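Long-range contacts in methylocystis parvus OBBP MbnE (Methylocystis parvus OBBP, PDB 5ICQ), which probably binds methanobactin, a copper-chelating peptide, in the periplasm as part of the machinery that transports it: residues Arg362-Phe367 with Trp403-Ser408; Ala388-Ala393 with Ser531-Gly536; Ala393-Ile398 with Leu561-Tyr566. All coordinates share one frame; numbering follows the deposited sequence.

Contact 1 of 3, residues Arg362-Phe367 with Trp403-Ser408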
# COMPACT_ATOMS: atom_id res chain seq x y z
N ARG A 362 12.12 14.29 2.61
CA ARG A 362 12.76 13.45 1.61
C ARG A 362 12.56 11.97 1.95
O ARG A 362 12.69 11.57 3.11
CB ARG A 362 14.26 13.75 1.51
CG ARG A 362 14.94 13.14 0.27
CD ARG A 362 14.59 13.95 -1.01
NE ARG A 362 15.00 13.26 -2.24
CZ ARG A 362 16.19 13.38 -2.82
NH1 ARG A 362 17.11 14.18 -2.30
NH2 ARG A 362 16.46 12.69 -3.92
N THR A 363 12.25 11.17 0.93
CA THR A 363 12.23 9.72 1.09
C THR A 363 13.65 9.16 1.02
O THR A 363 14.38 9.39 0.04
CB THR A 363 11.34 9.08 0.03
OG1 THR A 363 10.01 9.59 0.18
CG2 THR A 363 11.31 7.55 0.20
N LYS A 364 14.06 8.42 2.06
CA LYS A 364 15.44 7.96 2.18
C LYS A 364 15.58 6.45 2.09
O LYS A 364 16.71 5.95 2.16
CB LYS A 364 16.05 8.46 3.50
CG LYS A 364 15.95 9.96 3.67
CD LYS A 364 16.94 10.50 4.70
CE LYS A 364 16.50 10.23 6.12
NZ LYS A 364 17.28 11.07 7.09
N SER A 365 14.49 5.72 1.94
CA SER A 365 14.51 4.27 2.06
C SER A 365 13.27 3.74 1.35
O SER A 365 12.28 4.46 1.21
CB SER A 365 14.53 3.85 3.54
OG SER A 365 14.13 2.50 3.72
N PHE A 366 13.35 2.49 0.89
CA PHE A 366 12.14 1.85 0.37
C PHE A 366 11.16 1.48 1.47
O PHE A 366 10.01 1.15 1.15
CB PHE A 366 12.51 0.61 -0.46
CG PHE A 366 13.06 0.96 -1.81
CD1 PHE A 366 14.41 1.21 -1.98
CD2 PHE A 366 12.19 1.13 -2.89
CE1 PHE A 366 14.91 1.59 -3.23
CE2 PHE A 366 12.68 1.49 -4.13
CZ PHE A 366 14.04 1.71 -4.30
N PHE A 367 11.57 1.54 2.73
CA PHE A 367 10.69 1.29 3.87
C PHE A 367 10.95 2.37 4.91
O PHE A 367 11.32 2.10 6.05
CB PHE A 367 10.90 -0.12 4.43
CG PHE A 367 10.71 -1.19 3.41
CD1 PHE A 367 9.45 -1.72 3.18
CD2 PHE A 367 11.77 -1.62 2.63
CE1 PHE A 367 9.26 -2.68 2.21
CE2 PHE A 367 11.59 -2.59 1.66
CZ PHE A 367 10.33 -3.11 1.45
N TRP A 403 24.59 6.67 4.45
CA TRP A 403 24.10 7.26 3.21
C TRP A 403 22.71 7.87 3.39
O TRP A 403 21.87 7.35 4.14
CB TRP A 403 24.05 6.20 2.10
CG TRP A 403 23.57 6.75 0.79
CD1 TRP A 403 24.33 7.36 -0.18
CD2 TRP A 403 22.22 6.77 0.31
NE1 TRP A 403 23.53 7.73 -1.24
CE2 TRP A 403 22.23 7.39 -0.96
CE3 TRP A 403 21.00 6.31 0.82
CZ2 TRP A 403 21.08 7.56 -1.73
CZ3 TRP A 403 19.85 6.49 0.06
CH2 TRP A 403 19.90 7.11 -1.19
N ARG A 404 22.47 8.96 2.68
CA ARG A 404 21.17 9.59 2.52
C ARG A 404 21.13 10.18 1.12
O ARG A 404 22.19 10.49 0.56
CB ARG A 404 20.94 10.70 3.55
CG ARG A 404 21.91 11.87 3.36
CD ARG A 404 21.73 13.00 4.36
NE ARG A 404 22.75 14.03 4.16
CZ ARG A 404 22.86 15.14 4.89
NH1 ARG A 404 22.00 15.39 5.86
NH2 ARG A 404 23.83 16.01 4.63
N PRO A 405 19.95 10.36 0.53
CA PRO A 405 19.87 11.15 -0.70
C PRO A 405 20.51 12.51 -0.46
O PRO A 405 20.26 13.12 0.59
CB PRO A 405 18.36 11.27 -0.96
CG PRO A 405 17.77 10.09 -0.25
CD PRO A 405 18.61 9.94 0.99
N PRO A 406 21.37 12.96 -1.35
CA PRO A 406 22.14 14.19 -1.09
C PRO A 406 21.24 15.36 -0.76
O PRO A 406 20.16 15.53 -1.33
CB PRO A 406 22.90 14.40 -2.40
CG PRO A 406 23.11 13.01 -2.91
CD PRO A 406 21.86 12.25 -2.55
N VAL A 407 21.67 16.14 0.22
CA VAL A 407 20.99 17.35 0.65
C VAL A 407 21.71 18.54 0.02
O VAL A 407 22.94 18.65 0.11
CB VAL A 407 20.96 17.46 2.18
CG1 VAL A 407 20.23 18.73 2.61
CG2 VAL A 407 20.30 16.23 2.80
N SER A 408 20.96 19.41 -0.62
CA SER A 408 21.56 20.59 -1.23
C SER A 408 21.51 21.76 -0.25
O SER A 408 20.78 21.74 0.74
CB SER A 408 20.83 20.96 -2.51
OG SER A 408 19.57 21.52 -2.19
O HOH W 1 17.33 15.74 0.29
O HOH W 2 19.40 14.67 -3.93
O HOH W 3 18.93 5.61 3.67

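Contact 2 of 3, residues Ala388-Ala393 with Ser531-Gly536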
# COMPACT_ATOMS: atom_id res chain seq x y z
N ALA A 388 26.55 -12.12 2.58
CA ALA A 388 27.87 -12.70 2.28
C ALA A 388 28.01 -13.26 0.87
O ALA A 388 29.08 -13.07 0.27
CB ALA A 388 28.22 -13.78 3.31
N PRO A 389 27.02 -13.96 0.29
CA PRO A 389 27.22 -14.49 -1.07
C PRO A 389 27.30 -13.41 -2.14
O PRO A 389 27.67 -13.73 -3.28
CB PRO A 389 25.98 -15.38 -1.28
CG PRO A 389 25.45 -15.65 0.12
CD PRO A 389 25.72 -14.37 0.84
N TRP A 390 27.00 -12.15 -1.80
CA TRP A 390 26.85 -11.06 -2.77
C TRP A 390 27.77 -9.90 -2.40
O TRP A 390 27.30 -8.81 -2.05
CB TRP A 390 25.40 -10.57 -2.79
CG TRP A 390 24.41 -11.67 -2.71
CD1 TRP A 390 23.65 -12.03 -1.62
CD2 TRP A 390 24.08 -12.57 -3.75
NE1 TRP A 390 22.86 -13.11 -1.94
CE2 TRP A 390 23.11 -13.46 -3.24
CE3 TRP A 390 24.51 -12.72 -5.06
CZ2 TRP A 390 22.57 -14.48 -4.01
CZ3 TRP A 390 23.98 -13.74 -5.82
CH2 TRP A 390 23.02 -14.61 -5.29
N PRO A 391 29.09 -10.09 -2.49
CA PRO A 391 30.01 -9.04 -1.99
C PRO A 391 29.96 -7.74 -2.78
O PRO A 391 30.43 -6.72 -2.26
CB PRO A 391 31.39 -9.71 -2.10
CG PRO A 391 31.22 -10.70 -3.21
CD PRO A 391 29.83 -11.25 -3.03
N ASP A 392 29.43 -7.74 -4.00
CA ASP A 392 29.36 -6.50 -4.78
C ASP A 392 28.03 -5.78 -4.64
O ASP A 392 27.84 -4.72 -5.26
CB ASP A 392 29.61 -6.80 -6.26
CG ASP A 392 30.92 -7.55 -6.48
OD1 ASP A 392 31.96 -7.10 -5.96
OD2 ASP A 392 30.90 -8.61 -7.15
N ALA A 393 27.10 -6.30 -3.85
CA ALA A 393 25.73 -5.81 -3.93
C ALA A 393 25.50 -4.49 -3.19
O ALA A 393 24.62 -3.73 -3.59
CB ALA A 393 24.75 -6.87 -3.40
N SER A 531 19.06 -8.46 -10.76
CA SER A 531 20.23 -8.65 -9.91
C SER A 531 20.06 -9.93 -9.11
O SER A 531 19.05 -10.11 -8.42
CB SER A 531 20.39 -7.47 -8.94
OG SER A 531 21.15 -7.86 -7.81
N PRO A 532 21.02 -10.86 -9.17
CA PRO A 532 20.91 -12.05 -8.32
C PRO A 532 20.83 -11.72 -6.84
O PRO A 532 20.21 -12.46 -6.08
CB PRO A 532 22.18 -12.85 -8.65
CG PRO A 532 22.60 -12.36 -10.01
CD PRO A 532 22.19 -10.90 -10.07
N ALA A 533 21.47 -10.62 -6.41
CA ALA A 533 21.42 -10.25 -4.99
C ALA A 533 20.04 -9.73 -4.59
O ALA A 533 19.57 -10.00 -3.48
CB ALA A 533 22.49 -9.20 -4.69
N ILE A 534 19.37 -8.99 -5.47
CA ILE A 534 17.98 -8.63 -5.18
C ILE A 534 17.13 -9.88 -5.06
O ILE A 534 16.35 -10.03 -4.10
CB ILE A 534 17.42 -7.69 -6.27
CG1 ILE A 534 18.09 -6.32 -6.20
CG2 ILE A 534 15.91 -7.56 -6.12
CD1 ILE A 534 17.64 -5.41 -7.36
N ASP A 535 17.23 -10.77 -6.05
CA ASP A 535 16.44 -12.00 -6.02
C ASP A 535 16.73 -12.81 -4.77
O ASP A 535 15.82 -13.39 -4.17
CB ASP A 535 16.74 -12.84 -7.27
CG ASP A 535 16.28 -12.18 -8.57
OD1 ASP A 535 15.61 -11.13 -8.52
OD2 ASP A 535 16.59 -12.73 -9.65
N GLY A 536 18.01 -12.87 -4.37
CA GLY A 536 18.37 -13.62 -3.18
C GLY A 536 17.82 -13.01 -1.90
O GLY A 536 17.40 -13.72 -0.99

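Contact 3 of 3, residues Ala393-Ile398 with Leu561-Tyr566. With SO4 (sulfate ion), chain D.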
# COMPACT_ATOMS: atom_id res chain seq x y z
N ALA A 393 27.10 -6.30 -3.85
CA ALA A 393 25.73 -5.81 -3.93
C ALA A 393 25.50 -4.49 -3.19
O ALA A 393 24.62 -3.73 -3.59
CB ALA A 393 24.75 -6.87 -3.40
N VAL A 394 26.23 -4.21 -2.11
CA VAL A 394 25.91 -3.06 -1.27
C VAL A 394 27.12 -2.13 -1.19
O VAL A 394 28.23 -2.58 -0.90
CB VAL A 394 25.48 -3.50 0.15
CG1 VAL A 394 25.18 -2.27 1.02
CG2 VAL A 394 24.25 -4.41 0.06
N ARG A 395 26.89 -0.84 -1.44
CA ARG A 395 27.96 0.15 -1.31
C ARG A 395 28.30 0.37 0.17
O ARG A 395 27.42 0.35 1.04
CB ARG A 395 27.55 1.47 -1.96
CG ARG A 395 27.42 1.40 -3.50
CD ARG A 395 27.98 2.67 -4.15
NE ARG A 395 29.43 2.77 -4.01
CZ ARG A 395 30.13 3.88 -4.22
NH1 ARG A 395 29.52 4.99 -4.59
NH2 ARG A 395 31.45 3.87 -4.07
N ALA A 396 29.59 0.61 0.45
CA ALA A 396 30.03 0.78 1.84
C ALA A 396 29.25 1.88 2.55
O ALA A 396 28.91 1.73 3.73
CB ALA A 396 31.53 1.07 1.90
N GLU A 397 28.96 2.98 1.85
CA GLU A 397 28.24 4.10 2.46
C GLU A 397 26.86 3.66 2.94
O GLU A 397 26.37 4.11 3.98
CB GLU A 397 28.12 5.25 1.45
CG GLU A 397 27.40 4.87 0.14
CD GLU A 397 27.41 5.95 -0.94
OE1 GLU A 397 27.84 7.10 -0.67
OE2 GLU A 397 26.97 5.66 -2.07
N ILE A 398 26.24 2.74 2.21
CA ILE A 398 24.92 2.24 2.59
C ILE A 398 25.03 1.11 3.61
O ILE A 398 24.21 1.00 4.53
CB ILE A 398 24.17 1.82 1.31
CG1 ILE A 398 23.78 3.09 0.54
CG2 ILE A 398 22.95 0.96 1.64
CD1 ILE A 398 23.32 2.86 -0.88
N LEU A 561 18.62 -2.70 -2.73
CA LEU A 561 17.86 -1.84 -3.64
C LEU A 561 18.48 -0.46 -3.73
O LEU A 561 18.65 0.09 -4.83
CB LEU A 561 16.41 -1.74 -3.18
CG LEU A 561 15.53 -2.98 -3.31
CD1 LEU A 561 14.11 -2.63 -2.84
CD2 LEU A 561 15.51 -3.46 -4.77
N LEU A 562 18.76 0.16 -2.59
CA LEU A 562 19.31 1.51 -2.60
C LEU A 562 20.66 1.55 -3.31
O LEU A 562 20.97 2.53 -4.00
CB LEU A 562 19.44 2.06 -1.18
CG LEU A 562 18.11 2.31 -0.47
CD1 LEU A 562 18.32 2.55 1.05
CD2 LEU A 562 17.42 3.52 -1.09
N SER A 563 21.48 0.51 -3.12
CA SER A 563 22.83 0.49 -3.68
C SER A 563 22.83 0.36 -5.19
O SER A 563 23.88 0.58 -5.81
CB SER A 563 23.65 -0.66 -3.09
OG SER A 563 23.94 -0.38 -1.73
N GLY A 564 21.70 -0.01 -5.79
CA GLY A 564 21.60 -0.03 -7.24
C GLY A 564 21.28 1.30 -7.88
O GLY A 564 21.46 1.45 -9.09
N PHE A 565 20.82 2.27 -7.09
CA PHE A 565 20.45 3.58 -7.63
C PHE A 565 19.54 3.43 -8.84
O PHE A 565 19.72 4.05 -9.89
CB PHE A 565 21.71 4.40 -7.96
CG PHE A 565 22.55 4.64 -6.74
CD1 PHE A 565 22.26 5.69 -5.89
CD2 PHE A 565 23.57 3.75 -6.39
CE1 PHE A 565 23.01 5.89 -4.72
CE2 PHE A 565 24.32 3.94 -5.23
CZ PHE A 565 24.03 5.01 -4.39
N TYR A 566 18.53 2.56 -8.68
CA TYR A 566 17.53 2.38 -9.72
C TYR A 566 16.57 3.54 -9.79
O TYR A 566 15.93 3.76 -10.84
CB TYR A 566 16.74 1.09 -9.48
CG TYR A 566 17.63 -0.13 -9.43
CD1 TYR A 566 18.23 -0.63 -10.59
CD2 TYR A 566 17.89 -0.78 -8.22
CE1 TYR A 566 19.06 -1.76 -10.54
CE2 TYR A 566 18.72 -1.90 -8.17
CZ TYR A 566 19.30 -2.37 -9.33
OH TYR A 566 20.10 -3.48 -9.25
S SO4 D . 32.15 0.83 -2.45
O1 SO4 D . 33.51 0.33 -2.60
O2 SO4 D . 31.49 0.88 -3.75
O3 SO4 D . 32.19 2.16 -1.85
O4 SO4 D . 31.43 -0.09 -1.56

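Contact 1 of 3, residues Arg362-Phe367 with Trp403-Ser408
R362 lays its guanidinium over P405, whose CB lies against one face of the planar group, 3.4 Å from NH1. A chi1 of -167° swings CG beside the carbonyl carbon, and after a bend at chi2 the chain slides past the proline in the opposite direction. Two waters at the guanidinium edge each accept from NH1, and both lie close enough to P406 O to relay the arginine to that carbonyl. NH2, in turn, is hydrogen-bonded to P569 O on strand 567-572, so the group is held from more than one direction. T363 points away from the other segment, and its OG1 is hydrogen-bonded to H572 ND1. Its carbonyl O faces P405 CG at 3.5 Å and is buried without a hydrogen-bonding partner. K364 then crosses P405 at about a right angle, CG resting 3.8 Å from the proline CD, while its carbonyl O approaches the W403 ring edge at CZ3 (3.8 Å) and accepts a 2.7 Å bond from a third water. Beyond it, S365 OG accepts from F367 N at 2.9 Å. That bond makes an ST turn in the loop after strand 361-362, the loop that meets proline-bearing 403-408 in this family 5 solute-binding fold.

Contact 2 of 3, residues Ala388-Ala393 with Ser531-Gly536
W390 meets A533 through an indole set by two torsions: chi1 of -40° puts CG beside the backbone N and anti to the carbonyl carbon, and chi2 of 105° turns the flat ring to lie over the first turn of helix 532-543. The CA of A533 sits above the ring, its distance to the centroid of the five-membered ring being 4.0 Å and its direction only 19° off the normal, which is the geometry of a CH-pi contact. Over the same face, nearer the rim, P532 O stands 3.6 Å above the indole plane, while P532 CB touches CZ3 at 3.5 Å. P389 CB lies over the rim of the opposite face, so the ring is packed between its own loop and the helix. Farther along, G536 brings its CA to 4.4 Å from CZ2; the lack of a side chain allows the helix to come this near.

The loop residues are held in place by a type I turn from W390 to A393, closed by the 3.1 Å bond from A393 N to W390 O. The turn carries A393 back toward the helix, where its CB presses on A533 CB at 3.5 Å, a tight carbon-carbon approach. At the helix start S531 is the N-cap, its OG accepting a 3.1 Å bond from I534 N and a weaker one from A533 N. On the far side of that turn I534 packs against V560 and L561.

No hydrogen bond joins the two segments. Cohesion therefore rests on dispersion and on the weak attraction of a C-H for an aromatic face, a face shared with the carbonyl oxygen P532 O, which is itself bonded to G536 N within the helix.

Contact 3 of 3, residues Ala393-Ile398 with Leu561-Tyr566
S563 OG accepts from R395 N across the contact, at 3.0 Å and 159°, and itself hydrogen-bonds to R559 O one turn back, so the hydroxyl is gripped by two partners. The bond ties the last turn of helix 547-563 to R395, the N-cap residue of helix 396-399: the end of one helix meets the start of another. Around the hydroxyl the surroundings are apolar, with I398 CD1 at 3.4 Å from OG and resting also on L562 CB (4.0 Å).

In R395, bends at chi2 and chi3 turn the guanidinium edge toward a sulfate that probably came from the crystallisation liquor. NE donates to O2 at 2.8 Å, NH2 to both O2 and O3, and A396 N at the helix start donates to O4 at 2.8 Å, the kind of anion site that an exposed helix N-terminus offers. NH1 has a salt bridge with E340, whereas E397 OE2 makes a long, charge-only salt bridge with it, lying well out of the guanidinium plane.

F565, just after the helix, has a positive phi. Its ring lies beside R395 and E397: R395 CD meets the ring edge at CE2, the two side chains crossing at about a right angle, and E397 OE2 stands at the edge near CZ (3.8 Å). Over the centre of one face lies a backbone atom, L562 O, 3.6 Å above the ring plane.

The stretch between helices 381-387 and 415-427, with the short helix 396-399 within it, supplies one side of all three contacts. Contact 2 lies at the surface and is mainly apolar and aromatic, with no hydrogen bond across it. Contacts 1 and 3 are partly buried and mix polar with apolar chemistry: water relays and a proline carbon against a guanidinium face in the first, a direct backbone-to-hydroxyl bond and a bound anion in the other. Contacts 2 and 3 share A393 and engage consecutive helices, 532-543 and 547-563; I534 packs on L561 of the second helix and on Y566 just after it. Contact 1, centred about 12 Å from the centre of contact 3, joins it where W403 packs on E397 and I398 and F366 on L561 and L562.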